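Local coordinates for acetyltransferase (Sinorhizobium meliloti, PDB 4JXQ), which probably transfers an acyl group from acetyl-CoA, which it binds, to an acceptor, as a member of the GNAT acetyltransferase family, at residues A4-A9 / K102-E107; G53-V58 / S106-R111. All coordinates share one frame; numbering follows the deposited sequence.

How the contacts relate
Contacts 1 and 2 lie side by side, their centres about 7 Å apart, and both set helix 100-115 against one mixed sheet. In chain order the edge strand 5-8 comes first, then strand 56-60, and last the helix that both contacts use, with S106 and E107 in each. Because 5-8 and 56-60 are antiparallel neighbours, with a probable hydrogen bond from A9 N to Y56 O at 2.8 Å just past the end of 5-8, the same face of the helix meets both strands. A salt bridge, D8 OD1 to R111 NH1 at 2.8 Å, ties contact 1 to contact 2. Together they place the helix that follows the acetyl-CoA-binding strand 84-91 over the N-terminal part of the GNAT sheet.

Contact 1 of 2, residues A4-A9 / K102-E107; sequences ATLRDA and KALLSE
L6 lays its two methyl groups over the helix: CD1 sits 3.5 Å from the carbonyl O of A103 and 3.7 Å from CB of E107, while CD2 meets CD2 of L104 at 3.8 Å. Its CG stands beside the backbone N, chi1 -51°, which carries the fork across to the helix. One end of the interface is tight, with the methyl carbons A4 CB and A103 CB only 3.5 Å apart. The strand 5-8 and helix 102-107 run at 38° to one another, their axes 9.4 Å apart at closest approach; this packs one of the two outermost strands of the GNAT sheet against the helix that follows strand 84-91. L104 reaches on from this layer to I89 and L91, two residues that bind acetyl-CoA. At the other end the carboxylates of D8 and E107 have planes 74° apart, and D8 OD1 lies 4.2 Å from E107 OE2. A water donates to both oxygens, 2.9 Å from D8 OD1 and 2.8 Å from E107 OE2. NH1 of R111 forms salt bridges with the same two atoms, and its positive charge would probably offset the like charges of the pair.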
ATOM      1  N   ALA A   4     -18.427 -14.951  20.196  1.00 23.63           N
ATOM      2  CA  ALA A   4     -18.680 -13.551  19.889  1.00 19.06           C
ATOM      3  C   ALA A   4     -19.987 -13.384  19.128  1.00 20.23           C
ATOM      4  O   ALA A   4     -20.395 -14.237  18.324  1.00 22.49           O
ATOM      5  CB  ALA A   4     -17.539 -12.997  19.068  1.00 19.55           C
ATOM      6  N   THR A   5     -20.591 -12.217  19.305  1.00 18.90           N
ATOM      7  CA  THR A   5     -21.802 -11.860  18.567  1.00 17.12           C
ATOM      8  C   THR A   5     -21.413 -10.898  17.479  1.00 15.05           C
ATOM      9  O   THR A   5     -21.073  -9.750  17.803  1.00 16.85           O
ATOM     10  CB  THR A   5     -22.834 -11.222  19.523  1.00 20.07           C
ATOM     11  OG1 THR A   5     -23.096 -12.143  20.602  1.00 25.18           O
ATOM     12  CG2 THR A   5     -24.089 -10.864  18.829  1.00 22.33           C
ATOM     13  N   LEU A   6     -21.467 -11.339  16.258  1.00 14.70           N
ATOM     14  CA  LEU A   6     -21.105 -10.497  15.131  1.00 13.77           C
ATOM     15  C   LEU A   6     -22.299 -10.278  14.255  1.00 13.79           C
ATOM     16  O   LEU A   6     -23.167 -11.138  14.166  1.00 15.81           O
ATOM     17  CB  LEU A   6     -20.008 -11.174  14.290  1.00 14.35           C
ATOM     18  CG  LEU A   6     -18.771 -11.683  14.975  1.00 14.50           C
ATOM     19  CD1 LEU A   6     -17.742 -12.169  13.956  1.00 15.74           C
ATOM     20  CD2 LEU A   6     -18.173 -10.629  15.851  1.00 14.43           C
ATOM     21  N   ARG A   7     -22.305  -9.173  13.506  1.00 12.63           N
ATOM     22  CA  ARG A   7     -23.252  -8.989  12.423  1.00 12.83           C
ATOM     23  C   ARG A   7     -22.656  -7.958  11.455  1.00 11.89           C
ATOM     24  O   ARG A   7     -21.704  -7.239  11.805  1.00 12.44           O
ATOM     25  CB  ARG A   7     -24.623  -8.515  12.932  1.00 13.38           C
ATOM     26  CG  ARG A   7     -24.579  -7.198  13.675  1.00 13.51           C
ATOM     27  CD  ARG A   7     -25.981  -6.604  13.773  1.00 14.82           C
ATOM     28  NE  ARG A   7     -26.020  -5.407  14.625  1.00 14.69           N
ATOM     29  CZ  ARG A   7     -25.519  -4.225  14.304  1.00 14.00           C
ATOM     30  NH1 ARG A   7     -25.017  -3.998  13.077  1.00 13.30           N
ATOM     31  NH2 ARG A   7     -25.542  -3.214  15.181  1.00 14.91           N
ATOM     32  N   ASP A   8     -23.235  -7.827  10.270  1.00 12.23           N
ATOM     33  CA  ASP A   8     -22.792  -6.830   9.357  1.00 12.67           C
ATOM     34  C   ASP A   8     -23.076  -5.444   9.896  1.00 11.92           C
ATOM     35  O   ASP A   8     -24.101  -5.181  10.551  1.00 12.36           O
ATOM     36  CB  ASP A   8     -23.404  -7.038   7.972  1.00 13.96           C
ATOM     37  CG  ASP A   8     -22.602  -8.100   7.188  1.00 13.49           C
ATOM     38  OD1 ASP A   8     -22.064  -9.041   7.820  1.00 15.70           O
ATOM     39  OD2 ASP A   8     -22.587  -8.007   5.974  1.00 15.33           O
ATOM     40  N   ALA A   9     -22.136  -4.543   9.618  1.00 11.21           N
ATOM     41  CA  ALA A   9     -22.281  -3.138  10.011  1.00 11.40           C
ATOM     42  C   ALA A   9     -23.366  -2.458   9.151  1.00 12.37           C
ATOM     43  O   ALA A   9     -23.524  -2.763   7.985  1.00 13.62           O
ATOM     44  CB  ALA A   9     -20.965  -2.421   9.767  1.00 11.61           C
ATOM     45  N   LYS A 102     -10.258 -12.651  17.275  1.00 12.38           N
ATOM     46  CA  LYS A 102     -10.246 -13.908  16.533  0.50 13.52           C
ATOM     47  C   LYS A 102     -11.555 -14.157  15.714  1.00 12.35           C
ATOM     48  O   LYS A 102     -11.588 -14.614  14.583  1.00 12.81           O
ATOM     49  CB  LYS A 102      -9.967 -15.104  17.445  0.50 16.38           C
ATOM     50  CG  LYS A 102      -8.521 -15.492  17.645  0.50 18.22           C
ATOM     51  CD  LYS A 102      -8.479 -16.879  18.348  0.50 22.81           C
ATOM     52  CE  LYS A 102      -8.509 -18.045  17.348  0.50 31.55           C
ATOM     53  NZ  LYS A 102      -7.958 -19.333  17.877  0.50 40.02           N
ATOM     54  N   ALA A 103     -12.667 -13.864  16.415  1.00 12.27           N
ATOM     55  CA  ALA A 103     -13.958 -14.017  15.744  1.00 12.64           C
ATOM     56  C   ALA A 103     -14.100 -13.079  14.553  1.00 11.04           C
ATOM     57  O   ALA A 103     -14.526 -13.490  13.487  1.00 11.74           O
ATOM     58  CB  ALA A 103     -15.074 -13.792  16.722  1.00 12.77           C
ATOM     59  N   LEU A 104     -13.706 -11.812  14.756  1.00 10.60           N
ATOM     60  CA  LEU A 104     -13.786 -10.853  13.608  1.00  9.88           C
ATOM     61  C   LEU A 104     -12.914 -11.279  12.487  1.00  9.79           C
ATOM     62  O   LEU A 104     -13.334 -11.225  11.328  1.00 10.20           O
ATOM     63  CB  LEU A 104     -13.375  -9.485  14.126  1.00 10.27           C
ATOM     64  CG  LEU A 104     -14.416  -8.761  15.006  1.00 11.14           C
ATOM     65  CD1 LEU A 104     -13.823  -7.593  15.717  1.00 11.46           C
ATOM     66  CD2 LEU A 104     -15.654  -8.374  14.157  1.00 11.92           C
ATOM     67  N   LEU A 105     -11.667 -11.690  12.773  1.00  9.69           N
ATOM     68  CA  LEU A 105     -10.776 -12.106  11.687  1.00  9.41           C
ATOM     69  C   LEU A 105     -11.271 -13.374  10.999  1.00 10.07           C
ATOM     70  O   LEU A 105     -11.209 -13.514   9.803  1.00 10.30           O
ATOM     71  CB  LEU A 105      -9.339 -12.248  12.200  1.00  9.96           C
ATOM     72  CG  LEU A 105      -8.270 -12.506  11.155  1.00 10.43           C
ATOM     73  CD1 LEU A 105      -8.312 -11.531   9.990  1.00 11.08           C
ATOM     74  CD2 LEU A 105      -6.915 -12.518  11.828  1.00 11.01           C
ATOM     75  N   SER A 106     -11.799 -14.319  11.827  1.00 10.30           N
ATOM     76  CA  SER A 106     -12.392 -15.531  11.241  0.70 11.09           C
ATOM     77  C   SER A 106     -13.550 -15.250  10.214  1.00 10.28           C
ATOM     78  O   SER A 106     -13.695 -15.851   9.185  1.00 11.22           O
ATOM     79  CB  SER A 106     -12.930 -16.457  12.317  0.70 13.37           C
ATOM     80  OG  SER A 106     -11.961 -16.961  13.217  0.70 13.86           O
ATOM     81  N   GLU A 107     -14.338 -14.262  10.618  1.00 10.50           N
ATOM     82  CA  GLU A 107     -15.420 -13.785   9.770  1.00 10.50           C
ATOM     83  C   GLU A 107     -14.894 -13.168   8.488  1.00 10.55           C
ATOM     84  O   GLU A 107     -15.379 -13.470   7.401  1.00 11.22           O
ATOM     85  CB  GLU A 107     -16.296 -12.822  10.563  1.00 11.55           C
ATOM     86  CG  GLU A 107     -17.375 -12.045   9.797  1.00 11.43           C
ATOM     87  CD  GLU A 107     -18.538 -12.806   9.290  1.00 13.27           C
ATOM     88  OE1 GLU A 107     -18.568 -14.038   9.365  1.00 17.16           O
ATOM     89  OE2 GLU A 107     -19.465 -12.204   8.724  1.00 12.75           O
TER
HETATM   90  O   HOH W   1     -21.473 -10.766  10.018  1.00 15.29           O

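Contact 2 of 2, residues G53-V58 / S106-R111; sequences GYPYVV and SELVGR
The helix segment 106-111 runs roughly antiparallel to strand 56-58, at 151° with a closest axis approach of 9.6 Å, and the nearest CA pairs are P55 with R111 and V57 with E107. The R111 side chain runs past P55 in the opposite direction, with P55 CB over the centre of one guanidinium face, 3.8 Å from R111 CZ, and P55 CG packs on the arginine's CB. Bends at chi2 and chi3, -76° and -75°, turn the chain so that its head lies over P55 and NH1 faces E107. There R111 NH1 donates to E107 OE2 at 2.9 Å, with the acceptor in the guanidinium plane but the donor on the anti side of the carboxylate and out of its plane. This link spans one helical turn. NH1 also pairs with D8 on the edge strand, so a single nitrogen joins two acids. V57 comes up obliquely to this charged group, its CG1 3.8 Å from both R111 NH1 and E107 OE2, while CG2 approaches the CG methylene of E107 at 4.1 Å. A leucine in place of R111 would probably leave D8 and E107 without their shared positive partner and P55 CB without the flat group over it. Farther in, L108 CD2 lies 4.3 Å from P55 CG and is also near V57 CG2, adding apolar contacts on the buried side. On the strand side, backbone hydrogen bonds join P55 to A72 and V57 to A70 of strand 66-74, and L108 also touches A70. P55 continues onto C112 and L115 of helix 100-115, V57 reaches L104 one turn back from L108, and Y56, on the other side of the sheet, meets F46 of helix 39-51 edge-to-face.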
ATOM      1  N   GLY A  53     -18.362  -4.177  -2.434  1.00 10.62           N
ATOM      2  CA  GLY A  53     -18.764  -5.559  -2.141  1.00 11.88           C
ATOM      3  C   GLY A  53     -17.988  -6.195  -1.005  1.00 10.63           C
ATOM      4  O   GLY A  53     -18.235  -7.373  -0.706  1.00 11.41           O
ATOM      5  N   TYR A  54     -17.125  -5.468  -0.343  1.00  9.63           N
ATOM      6  CA  TYR A  54     -16.354  -6.005   0.732  1.00  9.67           C
ATOM      7  C   TYR A  54     -17.157  -6.118   2.005  1.00  9.18           C
ATOM      8  O   TYR A  54     -18.019  -5.290   2.288  1.00 10.66           O
ATOM      9  CB  TYR A  54     -15.130  -5.118   1.023  1.00 10.17           C
ATOM     10  CG  TYR A  54     -14.132  -5.013  -0.114  1.00  8.99           C
ATOM     11  CD1 TYR A  54     -13.453  -6.086  -0.581  1.00  9.39           C
ATOM     12  CD2 TYR A  54     -13.805  -3.782  -0.682  1.00 10.12           C
ATOM     13  CE1 TYR A  54     -12.495  -6.015  -1.543  1.00  9.55           C
ATOM     14  CE2 TYR A  54     -12.839  -3.643  -1.643  1.00 10.20           C
ATOM     15  CZ  TYR A  54     -12.151  -4.772  -2.089  1.00  9.74           C
ATOM     16  OH  TYR A  54     -11.188  -4.631  -3.044  1.00  9.91           O
ATOM     17  N   PRO A  55     -16.815  -7.077   2.881  1.00  8.99           N
ATOM     18  CA  PRO A  55     -17.529  -7.232   4.139  1.00  9.30           C
ATOM     19  C   PRO A  55     -17.071  -6.233   5.184  1.00  9.04           C
ATOM     20  O   PRO A  55     -15.878  -5.947   5.315  1.00 10.22           O
ATOM     21  CB  PRO A  55     -17.176  -8.679   4.555  1.00 10.32           C
ATOM     22  CG  PRO A  55     -15.826  -8.908   3.954  1.00 10.59           C
ATOM     23  CD  PRO A  55     -15.890  -8.193   2.634  1.00  9.50           C
ATOM     24  N   TYR A  56     -18.018  -5.764   5.980  1.00  9.23           N
ATOM     25  CA  TYR A  56     -17.770  -4.802   7.019  1.00  9.43           C
ATOM     26  C   TYR A  56     -18.665  -5.194   8.176  1.00  9.64           C
ATOM     27  O   TYR A  56     -19.901  -5.211   8.024  1.00 10.93           O
ATOM     28  CB  TYR A  56     -18.060  -3.387   6.512  1.00 10.11           C
ATOM     29  CG  TYR A  56     -17.509  -2.224   7.299  1.00 10.07           C
ATOM     30  CD1 TYR A  56     -17.572  -2.151   8.673  1.00 10.21           C
ATOM     31  CD2 TYR A  56     -16.896  -1.167   6.642  1.00  9.80           C
ATOM     32  CE1 TYR A  56     -17.065  -1.070   9.359  1.00  9.96           C
ATOM     33  CE2 TYR A  56     -16.398  -0.061   7.334  1.00 10.12           C
ATOM     34  CZ  TYR A  56     -16.509  -0.009   8.683  1.00  9.89           C
ATOM     35  OH  TYR A  56     -16.052   1.069   9.434  1.00 11.79           O
ATOM     36  N   VAL A  57     -18.078  -5.612   9.290  1.00  9.70           N
ATOM     37  CA  VAL A  57     -18.805  -6.263  10.361  0.80 10.31           C
ATOM     38  C   VAL A  57     -18.493  -5.590  11.680  1.00  9.94           C
ATOM     39  O   VAL A  57     -17.489  -4.895  11.884  1.00 10.87           O
ATOM     40  CB  VAL A  57     -18.480  -7.768  10.411  0.80 12.40           C
ATOM     41  CG1 VAL A  57     -18.821  -8.446   9.076  0.80 14.38           C
ATOM     42  CG2 VAL A  57     -17.040  -8.046  10.762  0.80 10.46           C
ATOM     43  N   VAL A  58     -19.407  -5.788  12.623  1.00 10.46           N
ATOM     44  CA  VAL A  58     -19.274  -5.325  13.970  1.00 10.98           C
ATOM     45  C   VAL A  58     -19.407  -6.493  14.974  1.00 11.27           C
ATOM     46  O   VAL A  58     -20.030  -7.521  14.668  1.00 12.24           O
ATOM     47  CB  VAL A  58     -20.263  -4.230  14.364  1.00 11.04           C
ATOM     48  CG1 VAL A  58     -19.993  -2.938  13.617  1.00 11.65           C
ATOM     49  CG2 VAL A  58     -21.739  -4.663  14.142  1.00 13.75           C
ATOM     50  N   SER A 106     -11.799 -14.319  11.827  1.00 10.30           N
ATOM     51  CA  SER A 106     -12.392 -15.531  11.241  0.70 11.09           C
ATOM     52  C   SER A 106     -13.550 -15.250  10.214  1.00 10.28           C
ATOM     53  O   SER A 106     -13.695 -15.851   9.185  1.00 11.22           O
ATOM     54  CB  SER A 106     -12.930 -16.457  12.317  0.70 13.37           C
ATOM     55  OG  SER A 106     -11.961 -16.961  13.217  0.70 13.86           O
ATOM     56  N   GLU A 107     -14.338 -14.262  10.618  1.00 10.50           N
ATOM     57  CA  GLU A 107     -15.420 -13.785   9.770  1.00 10.50           C
ATOM     58  C   GLU A 107     -14.894 -13.168   8.488  1.00 10.55           C
ATOM     59  O   GLU A 107     -15.379 -13.470   7.401  1.00 11.22           O
ATOM     60  CB  GLU A 107     -16.296 -12.822  10.563  1.00 11.55           C
ATOM     61  CG  GLU A 107     -17.375 -12.045   9.797  1.00 11.43           C
ATOM     62  CD  GLU A 107     -18.538 -12.806   9.290  1.00 13.27           C
ATOM     63  OE1 GLU A 107     -18.568 -14.038   9.365  1.00 17.16           O
ATOM     64  OE2 GLU A 107     -19.465 -12.204   8.724  1.00 12.75           O
ATOM     65  N   LEU A 108     -13.884 -12.292   8.579  1.00  9.80           N
ATOM     66  CA  LEU A 108     -13.320 -11.748   7.382  1.00  9.48           C
ATOM     67  C   LEU A 108     -12.753 -12.824   6.499  1.00  9.46           C
ATOM     68  O   LEU A 108     -12.950 -12.799   5.283  1.00 10.04           O
ATOM     69  CB  LEU A 108     -12.271 -10.689   7.684  1.00  9.79           C
ATOM     70  CG  LEU A 108     -12.727  -9.437   8.421  1.00 10.31           C
ATOM     71  CD1 LEU A 108     -11.544  -8.502   8.523  1.00 11.26           C
ATOM     72  CD2 LEU A 108     -13.926  -8.735   7.757  1.00 11.21           C
ATOM     73  N   VAL A 109     -11.963 -13.740   7.054  1.00  9.66           N
ATOM     74  CA  VAL A 109     -11.351 -14.817   6.285  1.00  9.48           C
ATOM     75  C   VAL A 109     -12.468 -15.633   5.601  1.00  9.46           C
ATOM     76  O   VAL A 109     -12.388 -15.919   4.415  1.00 10.42           O
ATOM     77  CB  VAL A 109     -10.473 -15.694   7.174  1.00  9.79           C
ATOM     78  CG1 VAL A 109     -10.079 -16.952   6.455  1.00 10.97           C
ATOM     79  CG2 VAL A 109      -9.229 -14.911   7.602  1.00 10.13           C
ATOM     80  N   GLY A 110     -13.502 -16.010   6.360  1.00 10.06           N
ATOM     81  CA  GLY A 110     -14.557 -16.834   5.780  1.00  9.83           C
ATOM     82  C   GLY A 110     -15.331 -16.115   4.714  1.00 10.57           C
ATOM     83  O   GLY A 110     -15.600 -16.663   3.645  1.00 10.63           O
ATOM     84  N   ARG A 111     -15.687 -14.863   5.010  1.00 10.25           N
ATOM     85  CA  ARG A 111     -16.439 -14.064   4.027  1.00  9.30           C
ATOM     86  C   ARG A 111     -15.675 -13.911   2.739  1.00  9.43           C
ATOM     87  O   ARG A 111     -16.219 -14.057   1.635  1.00 10.31           O
ATOM     88  CB  ARG A 111     -16.790 -12.722   4.622  1.00 10.48           C
ATOM     89  CG  ARG A 111     -17.829 -12.754   5.693  1.00 11.05           C
ATOM     90  CD  ARG A 111     -19.247 -12.936   5.127  1.00 12.02           C
ATOM     91  NE  ARG A 111     -19.765 -11.721   4.504  1.00 11.99           N
ATOM     92  CZ  ARG A 111     -20.330 -10.723   5.157  1.00 11.88           C
ATOM     93  NH1 ARG A 111     -20.334 -10.688   6.450  1.00 12.86           N
ATOM     94  NH2 ARG A 111     -20.890  -9.745   4.499  1.00 12.40           N
TER